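Local structure of alpha-1,3-glucanase (Paenibacillus glycanilyticus, 6K0P) at residues A[241-246]-A[272-277]; A[250-255]-A[277-282]; A[285-290]-A[304-309]. The protein hydrolyses alpha-1,3-glucan as a glycoside hydrolase of family 87, its catalytic domain captured here with the disaccharide nigerose. The protein carries 1 engineered substitution. All blocks are in the same frame, centred on the assembly; numbering follows the deposited sequence. Where two conformers were deposited one is given.

Contact 1 (A[241-246]-A[272-277]); sequences YTKLVA and SAWGNY
Strands 242-245 and 272-274 run parallel, pairing Lys243 with Ser272, Leu244 with Ala273 and Val245 with Trp274, their axes 4.5 Å apart at closest approach and inclined by 29°. Four backbone hydrogen bonds knit them: Ser272 N gives to Thr242 O, Leu244 N to Ser272 O, Trp274 N to Leu244 O (2.7 Å) and, just past the end of the first strand, Ala246 N to Trp274 O. A CA-H of Ala273 adds a further contact to Leu244 O, with Ala273 CA 3.3 Å from that oxygen.

Lys243, Val245, Ser272 and Trp274 share one face of the pair. Ser272 OG sits between its backbone N and carbonyl carbon (chi1 62°), a torsion that brings it within bonding distance of the Trp274 indole N-H, which it accepts (Trp274 NE1 to Ser272 OG 2.9 Å). This bond is bent, at 136° at the hydrogen, but it ties down the edge of the indole that carries the nitrogen. Pro239 O is a further hydrogen-bond partner of this hydroxyl. Lys243 lays its aliphatic base against both residues: its CG is 3.5 Å from Ser272 OG and its CB 4.0 Å from Trp274 CD1. Its extended chain then leads off, and NZ makes a weak hydrogen bond to the ring oxygen of a bound glucose. On the other face Leu244 CB meets Ala273 CB at 4.4 Å. Beyond the strands, Ala246 CB abuts the side-chain amide of Asn276, 3.7 Å from Asn276 CG, while Asn276 ND2 is held by Pro247 O and Thr253 OG1.

Strand 217-220 flanks strand 242-245, bonding through its backbone to Lys243 and Val245. Strand 297-304 pairs in parallel with the other side of strand 271-274, to which residues 272-274 belong, and its Trp302 meets the Trp274 ring.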
# COMPACT_ATOMS: atom_id res chain seq x y z
N TYR A 241 17.10 -4.47 -12.66
CA TYR A 241 18.02 -4.18 -13.76
C TYR A 241 17.48 -3.18 -14.77
O TYR A 241 18.19 -2.22 -15.10
CB TYR A 241 18.40 -5.48 -14.48
CG TYR A 241 19.06 -6.49 -13.58
CD1 TYR A 241 20.33 -6.25 -13.08
CD2 TYR A 241 18.40 -7.65 -13.21
CE1 TYR A 241 20.95 -7.18 -12.24
CE2 TYR A 241 19.00 -8.57 -12.38
CZ TYR A 241 20.28 -8.33 -11.90
OH TYR A 241 20.87 -9.25 -11.07
N THR A 242 16.27 -3.38 -15.28
CA THR A 242 15.68 -2.45 -16.24
C THR A 242 14.94 -1.38 -15.46
O THR A 242 13.95 -1.68 -14.79
CB THR A 242 14.71 -3.18 -17.16
OG1 THR A 242 15.43 -4.16 -17.93
CG2 THR A 242 14.01 -2.20 -18.11
N LYS A 243 15.43 -0.14 -15.53
CA LYS A 243 14.85 0.97 -14.78
C LYS A 243 14.37 2.03 -15.77
O LYS A 243 15.19 2.63 -16.48
CB LYS A 243 15.91 1.59 -13.86
CG LYS A 243 16.48 0.59 -12.85
CD LYS A 243 17.66 1.19 -12.10
CE LYS A 243 18.28 0.19 -11.13
NZ LYS A 243 19.32 0.86 -10.29
N LEU A 244 13.06 2.26 -15.79
CA LEU A 244 12.49 3.36 -16.55
C LEU A 244 12.43 4.56 -15.62
O LEU A 244 11.86 4.48 -14.53
CB LEU A 244 11.10 2.99 -17.04
CG LEU A 244 10.96 1.64 -17.76
CD1 LEU A 244 9.53 1.50 -18.32
CD2 LEU A 244 12.00 1.48 -18.87
N VAL A 245 13.06 5.67 -16.02
CA VAL A 245 13.35 6.77 -15.11
C VAL A 245 12.71 8.04 -15.64
O VAL A 245 13.08 8.53 -16.72
CB VAL A 245 14.86 6.94 -14.91
CG1 VAL A 245 15.15 8.07 -13.93
CG2 VAL A 245 15.49 5.64 -14.40
N ALA A 246 11.78 8.61 -14.87
CA ALA A 246 11.28 9.94 -15.18
C ALA A 246 12.41 10.95 -14.97
O ALA A 246 13.27 10.76 -14.12
CB ALA A 246 10.11 10.29 -14.26
N SER A 272 11.38 -1.99 -13.68
CA SER A 272 10.99 -1.02 -12.67
C SER A 272 10.77 0.34 -13.31
O SER A 272 11.27 0.63 -14.40
CB SER A 272 12.02 -0.92 -11.53
OG SER A 272 13.28 -0.48 -12.02
N ALA A 273 9.98 1.17 -12.62
CA ALA A 273 9.70 2.52 -13.06
C ALA A 273 9.85 3.46 -11.87
O ALA A 273 9.24 3.25 -10.82
CB ALA A 273 8.30 2.65 -13.66
N TRP A 274 10.68 4.48 -12.06
CA TRP A 274 11.10 5.40 -11.01
C TRP A 274 10.58 6.78 -11.40
O TRP A 274 11.18 7.47 -12.22
CB TRP A 274 12.63 5.35 -10.87
CG TRP A 274 13.04 4.01 -10.36
CD1 TRP A 274 13.37 2.90 -11.10
CD2 TRP A 274 13.09 3.60 -8.99
NE1 TRP A 274 13.64 1.84 -10.27
CE2 TRP A 274 13.47 2.24 -8.97
CE3 TRP A 274 12.84 4.26 -7.78
CZ2 TRP A 274 13.61 1.53 -7.78
CZ3 TRP A 274 12.98 3.55 -6.60
CH2 TRP A 274 13.37 2.20 -6.60
N GLY A 275 9.45 7.17 -10.82
CA GLY A 275 8.83 8.43 -11.15
C GLY A 275 9.54 9.60 -10.50
O GLY A 275 10.49 9.46 -9.74
N ASN A 276 9.05 10.79 -10.83
CA ASN A 276 9.62 12.01 -10.26
C ASN A 276 8.58 12.83 -9.50
O ASN A 276 8.79 14.03 -9.27
CB ASN A 276 10.34 12.84 -11.33
CG ASN A 276 9.39 13.36 -12.38
OD1 ASN A 276 8.17 13.20 -12.28
ND2 ASN A 276 9.95 13.99 -13.42
N TYR A 277 7.47 12.22 -9.11
CA TYR A 277 6.51 12.93 -8.28
C TYR A 277 7.09 13.13 -6.89
O TYR A 277 7.73 12.23 -6.33
CB TYR A 277 5.17 12.17 -8.20
CG TYR A 277 4.32 12.44 -9.42
CD1 TYR A 277 4.49 11.70 -10.58
CD2 TYR A 277 3.37 13.47 -9.42
CE1 TYR A 277 3.74 11.95 -11.72
CE2 TYR A 277 2.61 13.74 -10.57
CZ TYR A 277 2.80 12.97 -11.70
OH TYR A 277 2.08 13.21 -12.86

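Contact 2 (A[250-255]-A[277-282]); sequences QSNTDV and YINRVD. With GLC (alpha-D-glucopyranose), chain B; SO4 (sulfate ion), chain H.
Asn252 covers one face of the Tyr277 ring, its CA 3.6 Å from the centroid and close to the ring normal in a CH-pi contact; Thr253 N lies over the same face nearer the rim. The Asn252 amide runs almost parallel to the ring, 18° between planes, and both of its ends are used. OD1 takes the backbone N-H of Ile278 (2.8 Å from Ile278 N) head-on, whereas ND2 donates to Asn279 OD1 at 3.0 Å. Asn279 OD1 lies close to the plane of the Asn252 amide, but ND2 stands well above that of the Asn279 amide, the two amides being nearly perpendicular; Asn124 ND2 also reaches Asn279 OD1. At the far end of the ring a water joins Tyr277 OH to Asn252 O, 2.6 Å from the latter. Ser251 N binds a sulfate, probably from the crystallisation liquor.

Further along, Arg280 NE binds Asp282 OD1 in a salt bridge (2.9 Å) lying in the guanidinium plane. Arg280 NH2 donates to glucose O5 and glucose O6 to Asp282 OD1. The segments are equivalent loops of adjacent parallel beta-helix coils: 277-282 lines a glycan-binding pocket, and 250-255 packs against its start through Tyr277.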
# COMPACT_ATOMS: atom_id res chain seq x y z
N GLN A 250 13.26 17.19 -13.13
CA GLN A 250 11.90 17.70 -13.17
C GLN A 250 11.11 17.10 -12.02
O GLN A 250 11.54 16.15 -11.37
CB GLN A 250 11.24 17.35 -14.52
CG GLN A 250 11.95 17.97 -15.72
CD GLN A 250 11.52 17.36 -17.04
OE1 GLN A 250 10.46 16.74 -17.15
NE2 GLN A 250 12.36 17.52 -18.05
N SER A 251 9.94 17.67 -11.76
CA SER A 251 9.07 17.15 -10.71
C SER A 251 7.65 16.97 -11.25
O SER A 251 7.15 17.80 -12.02
CB SER A 251 9.06 18.04 -9.46
OG SER A 251 8.40 19.26 -9.71
N ASN A 252 7.03 15.87 -10.84
CA ASN A 252 5.61 15.61 -11.10
C ASN A 252 5.28 15.55 -12.59
O ASN A 252 4.26 16.09 -13.02
CB ASN A 252 4.71 16.66 -10.42
CG ASN A 252 4.98 16.79 -8.93
OD1 ASN A 252 5.54 15.91 -8.30
ND2 ASN A 252 4.57 17.92 -8.37
N THR A 253 6.11 14.88 -13.39
CA THR A 253 5.87 14.70 -14.82
C THR A 253 5.03 13.44 -15.04
O THR A 253 5.38 12.38 -14.51
CB THR A 253 7.19 14.55 -15.58
OG1 THR A 253 8.19 15.41 -15.01
CG2 THR A 253 7.01 14.91 -17.05
N ASP A 254 3.96 13.56 -15.82
CA ASP A 254 3.04 12.45 -16.09
C ASP A 254 3.65 11.61 -17.20
O ASP A 254 3.54 11.94 -18.38
CB ASP A 254 1.69 13.03 -16.51
CG ASP A 254 0.58 12.00 -16.60
OD1 ASP A 254 0.70 10.89 -16.02
OD2 ASP A 254 -0.45 12.32 -17.25
N VAL A 255 4.32 10.52 -16.82
CA VAL A 255 5.06 9.69 -17.75
C VAL A 255 4.72 8.24 -17.48
O VAL A 255 4.17 7.89 -16.43
CB VAL A 255 6.58 9.94 -17.68
CG1 VAL A 255 6.88 11.40 -17.98
CG2 VAL A 255 7.13 9.54 -16.31
N TYR A 277 7.47 12.22 -9.11
CA TYR A 277 6.51 12.93 -8.28
C TYR A 277 7.09 13.13 -6.89
O TYR A 277 7.73 12.23 -6.33
CB TYR A 277 5.17 12.17 -8.20
CG TYR A 277 4.32 12.44 -9.42
CD1 TYR A 277 4.49 11.70 -10.58
CD2 TYR A 277 3.37 13.47 -9.42
CE1 TYR A 277 3.74 11.95 -11.72
CE2 TYR A 277 2.61 13.74 -10.57
CZ TYR A 277 2.80 12.97 -11.70
OH TYR A 277 2.08 13.21 -12.86
N ILE A 278 6.91 14.35 -6.37
CA ILE A 278 7.28 14.68 -5.00
C ILE A 278 6.07 15.07 -4.18
O ILE A 278 6.22 15.40 -3.00
CB ILE A 278 8.37 15.77 -4.95
CG1 ILE A 278 7.90 17.03 -5.67
CG2 ILE A 278 9.66 15.23 -5.57
CD1 ILE A 278 8.84 18.22 -5.50
N ASN A 279 4.88 15.06 -4.77
CA ASN A 279 3.64 15.27 -4.05
C ASN A 279 2.52 14.71 -4.91
O ASN A 279 2.71 14.38 -6.08
CB ASN A 279 3.40 16.75 -3.71
CG ASN A 279 3.39 17.64 -4.94
OD1 ASN A 279 4.42 18.15 -5.36
ND2 ASN A 279 2.21 17.81 -5.53
N ARG A 280 1.34 14.62 -4.31
CA ARG A 280 0.16 14.12 -4.99
C ARG A 280 -0.39 15.19 -5.92
O ARG A 280 -0.43 16.38 -5.58
CB ARG A 280 -0.89 13.74 -3.95
CG ARG A 280 -2.18 13.19 -4.52
CD ARG A 280 -3.07 12.72 -3.38
NE ARG A 280 -4.36 12.24 -3.87
CZ ARG A 280 -5.20 11.49 -3.17
NH1 ARG A 280 -4.88 11.12 -1.93
NH2 ARG A 280 -6.35 11.09 -3.70
N VAL A 281 -0.83 14.75 -7.10
CA VAL A 281 -1.58 15.57 -8.05
C VAL A 281 -2.74 14.71 -8.54
O VAL A 281 -2.54 13.54 -8.90
CB VAL A 281 -0.71 16.01 -9.24
CG1 VAL A 281 -1.49 16.96 -10.16
CG2 VAL A 281 0.58 16.67 -8.74
N ASP A 282 -3.95 15.26 -8.53
CA ASP A 282 -5.13 14.49 -8.88
C ASP A 282 -5.48 14.73 -10.34
O ASP A 282 -5.84 15.85 -10.73
CB ASP A 282 -6.31 14.84 -7.97
CG ASP A 282 -6.08 14.42 -6.53
OD1 ASP A 282 -5.30 13.48 -6.28
OD2 ASP A 282 -6.69 15.04 -5.64
C1 GLC B . -8.83 11.49 -6.46
C2 GLC B . -9.44 11.71 -7.83
C3 GLC B . -9.04 10.56 -8.74
C4 GLC B . -7.53 10.39 -8.75
C5 GLC B . -7.04 10.15 -7.34
C6 GLC B . -5.53 10.12 -7.24
O1 GLC B . -9.50 10.41 -5.91
O2 GLC B . -10.85 11.83 -7.66
O3 GLC B . -9.38 10.93 -10.06
O4 GLC B . -7.15 9.29 -9.53
O5 GLC B . -7.46 11.21 -6.54
O6 GLC B . -4.88 11.24 -7.76
S SO4 H . 9.95 21.09 -12.95
O1 SO4 H . 9.33 21.27 -11.64
O2 SO4 H . 9.39 19.91 -13.60
O3 SO4 H . 9.66 22.29 -13.75
O4 SO4 H . 11.40 20.96 -12.80
O HOH W 1 1.63 15.86 -13.24

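Contact 3 (A[285-290]-A[304-309]); sequences GKFIDG and EHFVCL. With GLC (alpha-D-glucopyranose), chain B.
The first torsions of Phe287 and Phe306 turn both rings into a shared contact. With CG beside its backbone N (chi1 -71°), Phe306 slides its ring beneath Phe287 CB, which lies over the centre, 3.9 Å from the centroid of the Phe306 ring, in a CH-pi contact. CG of Phe287 stands opposite the backbone N (chi1 170°), directing its own ring so that Phe287 CD1 comes within 3.6 Å of Phe306 CZ. The two rings are neither stacked nor edge-to-face; their planes make 54°. Leu309 CD1 fills in at the edge of the Phe287 ring, in its plane and 3.8 Å from Phe287 CD2, while Ile288 lies alongside Leu309, the two pointing the same way.

Gly285 O, at the edge of the Phe306 ring, accepts two backbone N-H groups from the same face of its carbonyl plane, a short bond from Val307 N (2.8 Å) and a longer one from Cys308 N (3.3 Å). Parallel pairing of Lys286 with Cys308 follows, with Phe287 N bonded to Cys308 O at 3.0 Å and Ile288 N to Leu309 O. The chain turns corners at Phe287-Ile288 and again at Leu309. Phe287 and Leu309 pack on Val303, and Phe287 and Phe306 on Ala273.

Lys286 goes the other way. Its CG packs on Cys308 CB, and a bend at its second torsion carries Lys286 NZ to O4 of the bound glucose (2.9 Å). Gly283 O is a second partner of this ammonium group and the ring of Trp311 a cation-pi neighbour. Val307 CG1 touches the same sugar at O6. Adjacent coils in parallel register, hydrogen-bonded strand to strand and through a corner over a layered apolar interior, are characteristic of the right-handed parallel beta-helix of pectate-lyase-like enzymes, which here presents a lysine and a valine to a glycan-binding pocket.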
# COMPACT_ATOMS: atom_id res chain seq x y z
N GLY A 285 -0.55 11.27 -13.32
CA GLY A 285 0.34 10.63 -12.37
C GLY A 285 0.20 9.14 -12.19
O GLY A 285 0.86 8.58 -11.30
N LYS A 286 -0.60 8.46 -13.00
CA LYS A 286 -0.65 7.01 -12.94
C LYS A 286 0.40 6.46 -13.89
O LYS A 286 0.49 6.90 -15.04
CB LYS A 286 -2.04 6.49 -13.33
CG LYS A 286 -3.12 6.85 -12.33
CD LYS A 286 -3.86 8.14 -12.70
CE LYS A 286 -5.02 8.36 -11.75
NZ LYS A 286 -5.82 9.57 -12.10
N PHE A 287 1.22 5.52 -13.40
CA PHE A 287 2.28 4.99 -14.26
C PHE A 287 1.69 4.36 -15.52
O PHE A 287 2.20 4.57 -16.62
CB PHE A 287 3.16 3.98 -13.51
CG PHE A 287 4.10 3.22 -14.41
CD1 PHE A 287 5.05 3.90 -15.16
CD2 PHE A 287 4.04 1.85 -14.50
CE1 PHE A 287 5.91 3.21 -16.00
CE2 PHE A 287 4.90 1.14 -15.33
CZ PHE A 287 5.83 1.82 -16.08
N ILE A 288 0.61 3.59 -15.37
CA ILE A 288 -0.09 3.00 -16.50
C ILE A 288 -1.49 3.59 -16.54
O ILE A 288 -2.23 3.52 -15.55
CB ILE A 288 -0.16 1.46 -16.39
CG1 ILE A 288 1.23 0.85 -16.50
CG2 ILE A 288 -1.09 0.89 -17.47
CD1 ILE A 288 1.31 -0.59 -16.01
N ASP A 289 -1.85 4.19 -17.67
CA ASP A 289 -3.22 4.53 -17.99
C ASP A 289 -3.77 3.47 -18.93
O ASP A 289 -3.06 2.99 -19.83
CB ASP A 289 -3.29 5.88 -18.70
CG ASP A 289 -2.78 7.02 -17.83
OD1 ASP A 289 -3.33 7.21 -16.73
OD2 ASP A 289 -1.85 7.71 -18.27
N GLY A 290 -5.02 3.09 -18.72
CA GLY A 290 -5.64 2.12 -19.59
C GLY A 290 -7.13 2.09 -19.38
O GLY A 290 -7.67 1.09 -18.90
N GLU A 304 7.67 3.20 -8.20
CA GLU A 304 7.77 4.15 -7.10
C GLU A 304 7.60 5.58 -7.59
O GLU A 304 7.91 5.90 -8.74
CB GLU A 304 9.12 4.10 -6.37
CG GLU A 304 9.45 2.70 -5.86
CD GLU A 304 10.35 2.69 -4.63
OE1 GLU A 304 10.56 3.75 -3.98
OE2 GLU A 304 10.84 1.59 -4.29
N HIS A 305 7.10 6.44 -6.70
CA HIS A 305 7.13 7.89 -6.93
C HIS A 305 6.27 8.31 -8.12
O HIS A 305 6.61 9.25 -8.85
CB HIS A 305 8.56 8.43 -7.01
CG HIS A 305 9.40 8.02 -5.85
ND1 HIS A 305 10.73 7.65 -5.97
CD2 HIS A 305 9.09 7.90 -4.54
CE1 HIS A 305 11.20 7.32 -4.78
NE2 HIS A 305 10.23 7.46 -3.89
N PHE A 306 5.17 7.59 -8.31
CA PHE A 306 4.02 8.02 -9.09
C PHE A 306 2.87 8.32 -8.14
O PHE A 306 2.95 8.06 -6.94
CB PHE A 306 3.63 6.95 -10.12
CG PHE A 306 4.62 6.81 -11.24
CD1 PHE A 306 5.73 5.98 -11.11
CD2 PHE A 306 4.48 7.55 -12.40
CE1 PHE A 306 6.66 5.87 -12.13
CE2 PHE A 306 5.41 7.45 -13.43
CZ PHE A 306 6.50 6.61 -13.30
N VAL A 307 1.80 8.90 -8.69
CA VAL A 307 0.59 9.06 -7.89
C VAL A 307 -0.05 7.71 -7.64
O VAL A 307 -0.37 7.35 -6.50
CB VAL A 307 -0.36 10.09 -8.54
CG1 VAL A 307 -1.62 10.26 -7.69
CG2 VAL A 307 0.36 11.43 -8.69
N CYS A 308 -0.19 6.89 -8.70
CA CYS A 308 -0.69 5.53 -8.58
C CYS A 308 0.06 4.64 -9.55
O CYS A 308 0.65 5.12 -10.52
CB CYS A 308 -2.17 5.39 -8.97
SG CYS A 308 -3.28 6.60 -8.24
N LEU A 309 -0.02 3.32 -9.32
CA LEU A 309 0.34 2.38 -10.38
C LEU A 309 -0.74 2.36 -11.46
O LEU A 309 -0.44 2.54 -12.64
CB LEU A 309 0.57 0.96 -9.83
CG LEU A 309 0.68 -0.14 -10.90
CD1 LEU A 309 1.74 0.19 -11.96
CD2 LEU A 309 0.96 -1.51 -10.28
C1 GLC B . -8.83 11.49 -6.46
C2 GLC B . -9.44 11.71 -7.83
C3 GLC B . -9.04 10.56 -8.74
C4 GLC B . -7.53 10.39 -8.75
C5 GLC B . -7.04 10.15 -7.34
C6 GLC B . -5.53 10.12 -7.24
O1 GLC B . -9.50 10.41 -5.91
O2 GLC B . -10.85 11.83 -7.66
O3 GLC B . -9.38 10.93 -10.06
O4 GLC B . -7.15 9.29 -9.53
O5 GLC B . -7.46 11.21 -6.54
O6 GLC B . -4.88 11.24 -7.76

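How the contacts relate
Contacts 1 and 3 are buried pairings of adjacent beta-helix coils, whereas contact 2 lies partly at the surface, between loops that leave the coils. Regular backbone bonding dominates contact 1, corner turns and aromatic packing contact 3, and side-chain amide bonds contact 2. Tyr277 belongs to both contact 1 and contact 2, and Asn276 O probably bonds Asn252 N between them. Probable backbone bonds of Glu304 with Ala273 and Gly275 tie contact 3 to contact 1; a probable bond from Gly285 N to Asp254 OD1 ties it to contact 2. Contacts 2 and 3 both touch one glucose, through Arg280 and Asp282 in the first and Lys286 and Val307 in the second, while Lys243 in contact 1 serves a separate glycan pocket.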